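Local structure of TT1561 protein (Thermus thermophilus, 1UF3) at residues Glu19-Phe24 with Phe56-Glu61; Met158-Gly163 with Gly168-Ala173. The protein is of unknown function but binds calcium ions and, as a member of the calcineurin-like metallophosphoesterase superfamily, is predicted to be a phosphoesterase. All blocks are in the same frame, centred on the assembly; numbering follows the deposited sequence.

Contact 1: residues Glu19-Phe24 with Phe56-Glu61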
loop_
_atom_site.group_PDB
_atom_site.type_symbol
_atom_site.label_atom_id
_atom_site.label_comp_id
_atom_site.label_asym_id
_atom_site.label_seq_id
_atom_site.Cartn_x
_atom_site.Cartn_y
_atom_site.Cartn_z
ATOM N N GLU A 19 -19.472 24.455 -3.905
ATOM C CA GLU A 19 -19.682 23.368 -4.844
ATOM C C GLU A 19 -18.387 23.138 -5.607
ATOM O O GLU A 19 -18.004 22.006 -5.870
ATOM C CB GLU A 19 -20.835 23.682 -5.810
ATOM C CG GLU A 19 -22.195 23.802 -5.128
ATOM C CD GLU A 19 -22.576 22.569 -4.301
ATOM O OE1 GLU A 19 -22.733 21.470 -4.883
ATOM O OE2 GLU A 19 -22.723 22.701 -3.061
ATOM N N ALA A 20 -17.719 24.224 -5.966
ATOM C CA ALA A 20 -16.458 24.131 -6.678
ATOM C C ALA A 20 -15.387 23.533 -5.741
ATOM O O ALA A 20 -14.619 22.652 -6.142
ATOM C CB ALA A 20 -16.035 25.515 -7.161
ATOM N N LEU A 21 -15.342 24.011 -4.500
ATOM C CA LEU A 21 -14.384 23.509 -3.517
ATOM C C LEU A 21 -14.537 22.005 -3.372
ATOM O O LEU A 21 -13.547 21.263 -3.353
ATOM C CB LEU A 21 -14.610 24.160 -2.159
ATOM C CG LEU A 21 -13.638 23.735 -1.057
ATOM C CD1 LEU A 21 -12.238 24.145 -1.443
ATOM C CD2 LEU A 21 -14.024 24.388 0.258
ATOM N N GLU A 22 -15.779 21.543 -3.285
ATOM C CA GLU A 22 -16.008 20.122 -3.140
ATOM C C GLU A 22 -15.545 19.324 -4.355
ATOM O O GLU A 22 -15.014 18.215 -4.205
ATOM C CB GLU A 22 -17.475 19.817 -2.880
ATOM C CG GLU A 22 -17.661 18.346 -2.572
ATOM C CD GLU A 22 -19.093 17.957 -2.344
ATOM O OE1 GLU A 22 -19.732 18.561 -1.450
ATOM O OE2 GLU A 22 -19.572 17.037 -3.054
ATOM N N LYS A 23 -15.766 19.864 -5.557
ATOM C CA LYS A 23 -15.334 19.167 -6.769
ATOM C C LYS A 23 -13.803 19.156 -6.768
ATOM O O LYS A 23 -13.173 18.166 -7.140
ATOM C CB LYS A 23 -15.842 19.885 -8.029
ATOM C CG LYS A 23 -17.364 19.833 -8.246
ATOM C CD LYS A 23 -17.772 20.792 -9.374
ATOM C CE LYS A 23 -19.261 20.729 -9.707
ATOM N NZ LYS A 23 -19.629 19.542 -10.530
ATOM N N PHE A 24 -13.226 20.272 -6.335
ATOM C CA PHE A 24 -11.775 20.444 -6.258
ATOM C C PHE A 24 -11.181 19.369 -5.343
ATOM O O PHE A 24 -10.229 18.684 -5.707
ATOM C CB PHE A 24 -11.445 21.838 -5.710
ATOM C CG PHE A 24 -9.969 22.078 -5.478
ATOM C CD1 PHE A 24 -9.092 22.224 -6.549
ATOM C CD2 PHE A 24 -9.459 22.134 -4.184
ATOM C CE1 PHE A 24 -7.716 22.421 -6.342
ATOM C CE2 PHE A 24 -8.082 22.333 -3.956
ATOM C CZ PHE A 24 -7.208 22.475 -5.044
ATOM N N PHE A 56 -14.033 24.658 5.613
ATOM C CA PHE A 56 -13.046 23.737 6.186
ATOM C C PHE A 56 -13.531 22.296 6.335
ATOM O O PHE A 56 -12.758 21.343 6.179
ATOM C CB PHE A 56 -12.572 24.299 7.516
ATOM C CG PHE A 56 -11.685 25.493 7.364
ATOM C CD1 PHE A 56 -11.823 26.590 8.185
ATOM C CD2 PHE A 56 -10.690 25.510 6.380
ATOM C CE1 PHE A 56 -10.994 27.698 8.046
ATOM C CE2 PHE A 56 -9.857 26.614 6.238
ATOM C CZ PHE A 56 -10.012 27.710 7.073
ATOM N N ARG A 57 -14.818 22.119 6.605
ATOM C CA ARG A 57 -15.367 20.774 6.731
ATOM C C ARG A 57 -15.220 20.042 5.395
ATOM O O ARG A 57 -14.863 18.856 5.345
ATOM C CB ARG A 57 -16.842 20.851 7.127
ATOM C CG ARG A 57 -17.478 19.503 7.342
ATOM C CD ARG A 57 -17.888 19.309 8.795
ATOM N NE ARG A 57 -18.227 17.906 9.052
ATOM C CZ ARG A 57 -18.531 17.405 10.246
ATOM N NH1 ARG A 57 -18.546 18.189 11.320
ATOM N NH2 ARG A 57 -18.806 16.110 10.364
ATOM N N ILE A 58 -15.510 20.756 4.311
ATOM C CA ILE A 58 -15.406 20.198 2.966
ATOM C C ILE A 58 -13.936 19.956 2.605
ATOM O O ILE A 58 -13.606 18.914 2.065
ATOM C CB ILE A 58 -16.067 21.158 1.918
ATOM C CG1 ILE A 58 -17.578 20.907 1.899
ATOM C CG2 ILE A 58 -15.458 20.960 0.514
ATOM C CD1 ILE A 58 -18.387 22.049 1.308
ATOM N N LEU A 59 -13.061 20.902 2.930
ATOM C CA LEU A 59 -11.635 20.747 2.619
ATOM C C LEU A 59 -11.024 19.582 3.394
ATOM O O LEU A 59 -10.162 18.869 2.878
ATOM C CB LEU A 59 -10.880 22.016 2.964
ATOM C CG LEU A 59 -9.657 22.439 2.147
ATOM C CD1 LEU A 59 -8.822 23.334 3.028
ATOM C CD2 LEU A 59 -8.848 21.269 1.662
ATOM N N SER A 60 -11.503 19.390 4.626
ATOM C CA SER A 60 -11.018 18.324 5.510
ATOM C C SER A 60 -11.233 16.916 4.958
ATOM O O SER A 60 -10.558 15.972 5.380
ATOM C CB SER A 60 -11.683 18.436 6.896
ATOM O OG SER A 60 -12.996 17.872 6.872
ATOM N N GLU A 61 -12.155 16.764 4.012
ATOM C CA GLU A 61 -12.425 15.455 3.418
ATOM C C GLU A 61 -11.244 14.889 2.607
ATOM O O GLU A 61 -11.142 13.676 2.390
ATOM C CB GLU A 61 -13.651 15.543 2.503
ATOM C CG GLU A 61 -14.935 15.964 3.225
ATOM C CD GLU A 61 -15.806 14.783 3.594
ATOM O OE1 GLU A 61 -15.260 13.777 4.110
ATOM O OE2 GLU A 61 -17.038 14.864 3.376
#
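Leu21 and Ile58 meet where helix 18-25 runs beside helix 49-59, and a single methyl group does most of the touching. Ile58 CG2 sits 3.7 Å from Leu21 CG and equally near Leu21 CD2, resting against both. That methyl lies anti to the isoleucine's backbone N and is thereby aimed at the other helix, while CG1 stands beside the N (chi1 -83°) and carries the rest of the chain along a different course. Leu21 meets it with CG swung anti to its own backbone N (chi1 -179°), and the two side chains cross at a slant. The same isoleucine methyl also reaches the backbone of the neighbouring helix, 3.8 Å from Glu22 CA, where segments 19-24 and 56-61 come nearest, Glu22 CA and Ile58 CA being 6.1 Å apart. Beyond its CB, Glu22 has an extended chain that takes the carboxylate off to a long, weak ion pair with Lys26. No hydrogen bond crosses the interface, whose 207 Å² of buried surface is chiefly aliphatic. Deeper in, Phe24 packs on Leu9 and Thr11 of strand 7-12, and Leu59 on Met94 of strand 94-96. Two helices covering one face of a mixed sheet with a parallel core, joined to each other by aliphatic side chains, are characteristic of the layered alpha/beta architecture of calcineurin-like metallophosphoesterases.

Contact 2: residues Met158-Gly163 with Gly168-Ala173; sequences MPYHKG and GSHEVA
The ring of Tyr160 is stacked, offset, on the imidazole of His170, with centroids 4.0 Å apart, planes inclined by 23° and both side chains running in the same direction. His170 CE1 stands over the middle of the tyrosine ring, 3.4 Å from Tyr160 CG, whereas that CG lies toward the rim of the imidazole. The methylene joins in: Tyr160 CB is almost on the normal of the imidazole, 3.9 Å from its centroid, a CH-pi contact. With CG anti to the backbone N (chi1 164°), the tyrosine ring is laid against the histidine, and its hydroxyl hydrogen-bonds to Glu166. Replacing this tyrosine by alanine would keep the CB contact but, with the stacking ring lost, is likely to leave His170 less fixed in rotation and Glu166 without its hydroxyl partner. Gly168 borders the same side chain, its O at the edge of the tyrosine ring and 3.4 Å from Tyr160 CB; a CB on this glycine would clash with Pro159 O. The backbones join through a single beta bridge between Pro159 and Ser169, where the loop following strand 151-155 turns back into helix 170-179. Ser169 N donates to Met158 O (2.9 Å, nearly straight at 169°), and Tyr160 N donates to Ser169 O at 2.7 Å from above the carbonyl plane. Ala173 N approaches that oxygen from the opposite face, so two donors grip it. Ser169 is also the helix N-cap, its OG accepting from Val172 N at 3.0 Å. Pro159 CB packs 3.7 Å from Val172 CG1 and touches the methyl of Ala173.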
loop_
_atom_site.group_PDB
_atom_site.type_symbol
_atom_site.label_atom_id
_atom_site.label_comp_id
_atom_site.label_asym_id
_atom_site.label_seq_id
_atom_site.Cartn_x
_atom_site.Cartn_y
_atom_site.Cartn_z
HETATM N N MSE A 158 0.618 39.054 -5.980
HETATM C CA MSE A 158 1.547 38.645 -7.034
HETATM C C MSE A 158 2.812 39.481 -7.063
HETATM O O MSE A 158 2.777 40.685 -6.812
HETATM C CB MSE A 158 0.899 38.784 -8.403
HETATM C CG MSE A 158 -0.101 37.748 -8.757
HETATM SE SE MSE A 158 -0.251 37.683 -10.690
HETATM C CE MSE A 158 1.588 37.294 -11.105
ATOM N N PRO A 159 3.953 38.855 -7.379
ATOM C CA PRO A 159 5.203 39.618 -7.437
ATOM C C PRO A 159 5.312 40.309 -8.803
ATOM O O PRO A 159 4.692 39.891 -9.777
ATOM C CB PRO A 159 6.267 38.545 -7.267
ATOM C CG PRO A 159 5.653 37.387 -7.996
ATOM C CD PRO A 159 4.223 37.411 -7.497
ATOM N N TYR A 160 6.079 41.385 -8.860
ATOM C CA TYR A 160 6.278 42.082 -10.118
ATOM C C TYR A 160 7.117 41.148 -10.972
ATOM O O TYR A 160 8.149 40.652 -10.506
ATOM C CB TYR A 160 7.060 43.357 -9.889
ATOM C CG TYR A 160 7.629 43.902 -11.168
ATOM C CD1 TYR A 160 6.831 44.650 -12.033
ATOM C CD2 TYR A 160 8.962 43.671 -11.516
ATOM C CE1 TYR A 160 7.343 45.170 -13.221
ATOM C CE2 TYR A 160 9.493 44.185 -12.709
ATOM C CZ TYR A 160 8.672 44.939 -13.556
ATOM O OH TYR A 160 9.166 45.470 -14.729
ATOM N N HIS A 161 6.684 40.918 -12.207
ATOM C CA HIS A 161 7.383 40.025 -13.128
ATOM C C HIS A 161 6.911 40.355 -14.539
ATOM O O HIS A 161 5.729 40.197 -14.858
ATOM C CB HIS A 161 7.046 38.561 -12.811
ATOM C CG HIS A 161 7.866 37.566 -13.575
ATOM N ND1 HIS A 161 7.669 37.305 -14.913
ATOM C CD2 HIS A 161 8.906 36.787 -13.191
ATOM C CE1 HIS A 161 8.552 36.411 -15.322
ATOM N NE2 HIS A 161 9.316 36.081 -14.297
ATOM N N LYS A 162 7.840 40.799 -15.380
ATOM C CA LYS A 162 7.513 41.167 -16.752
ATOM C C LYS A 162 6.741 40.073 -17.486
ATOM O O LYS A 162 5.978 40.351 -18.413
ATOM C CB LYS A 162 8.793 41.545 -17.514
ATOM C CG LYS A 162 9.511 42.762 -16.929
ATOM C CD LYS A 162 10.418 43.446 -17.958
ATOM C CE LYS A 162 11.053 44.716 -17.384
ATOM N NZ LYS A 162 11.858 45.472 -18.399
ATOM N N GLY A 163 6.922 38.829 -17.063
ATOM C CA GLY A 163 6.202 37.742 -17.695
ATOM C C GLY A 163 4.798 37.562 -17.130
ATOM O O GLY A 163 3.836 37.545 -17.889
ATOM N N GLY A 168 2.728 43.927 -10.811
ATOM C CA GLY A 168 2.870 43.191 -9.565
ATOM C C GLY A 168 3.716 43.935 -8.553
ATOM O O GLY A 168 4.303 44.975 -8.851
ATOM N N SER A 169 3.805 43.392 -7.349
ATOM C CA SER A 169 4.571 44.035 -6.291
ATOM C C SER A 169 6.075 43.791 -6.383
ATOM O O SER A 169 6.520 42.653 -6.524
ATOM C CB SER A 169 4.062 43.564 -4.921
ATOM O OG SER A 169 4.998 43.861 -3.906
ATOM N N HIS A 170 6.848 44.866 -6.304
ATOM C CA HIS A 170 8.307 44.764 -6.329
ATOM C C HIS A 170 8.794 44.248 -4.966
ATOM O O HIS A 170 9.826 43.569 -4.866
ATOM C CB HIS A 170 8.922 46.138 -6.623
ATOM C CG HIS A 170 8.708 46.599 -8.034
ATOM N ND1 HIS A 170 9.568 46.274 -9.062
ATOM C CD2 HIS A 170 7.697 47.301 -8.596
ATOM C CE1 HIS A 170 9.096 46.754 -10.198
ATOM N NE2 HIS A 170 7.960 47.381 -9.944
ATOM N N GLU A 171 8.057 44.578 -3.916
ATOM C CA GLU A 171 8.445 44.117 -2.587
ATOM C C GLU A 171 8.320 42.599 -2.489
ATOM O O GLU A 171 9.197 41.920 -1.942
ATOM C CB GLU A 171 7.569 44.759 -1.509
ATOM C CG GLU A 171 8.238 45.882 -0.759
ATOM C CD GLU A 171 8.325 47.123 -1.575
ATOM O OE1 GLU A 171 7.443 47.293 -2.446
ATOM O OE2 GLU A 171 9.253 47.924 -1.343
ATOM N N VAL A 172 7.221 42.065 -3.004
ATOM C CA VAL A 172 7.023 40.627 -2.960
ATOM C C VAL A 172 8.106 39.954 -3.804
ATOM O O VAL A 172 8.658 38.923 -3.417
ATOM C CB VAL A 172 5.629 40.252 -3.462
ATOM C CG1 VAL A 172 5.526 38.757 -3.648
ATOM C CG2 VAL A 172 4.582 40.730 -2.451
ATOM N N ALA A 173 8.413 40.548 -4.953
ATOM C CA ALA A 173 9.446 40.015 -5.824
ATOM C C ALA A 173 10.744 39.990 -5.025
ATOM O O ALA A 173 11.515 39.026 -5.103
ATOM C CB ALA A 173 9.605 40.903 -7.054
#

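How the contacts relate
Contacts 1 and 2 lie on opposite sides of the chain's centre, their own centres about 30 Å apart and their nearest atoms about 17 Å apart, so neither touches the other. They follow in series along the chain and serve different sheets: contact 1 joins helices over the sheet that includes strands 7-12 and 94-96, whereas contact 2 closes the connection from strand 151-155 to helix 170-179 beside the other. Contact 1 is the one with a calcium site in its vicinity, the side chain of Leu21 being about 12 Å from that of Ala47, a calcium-binding residue; 158-163 with 168-173 is remote from the annotated metal sites. Neighbouring subunits reach only contact 1, through Arg57, Glu61 and Lys23.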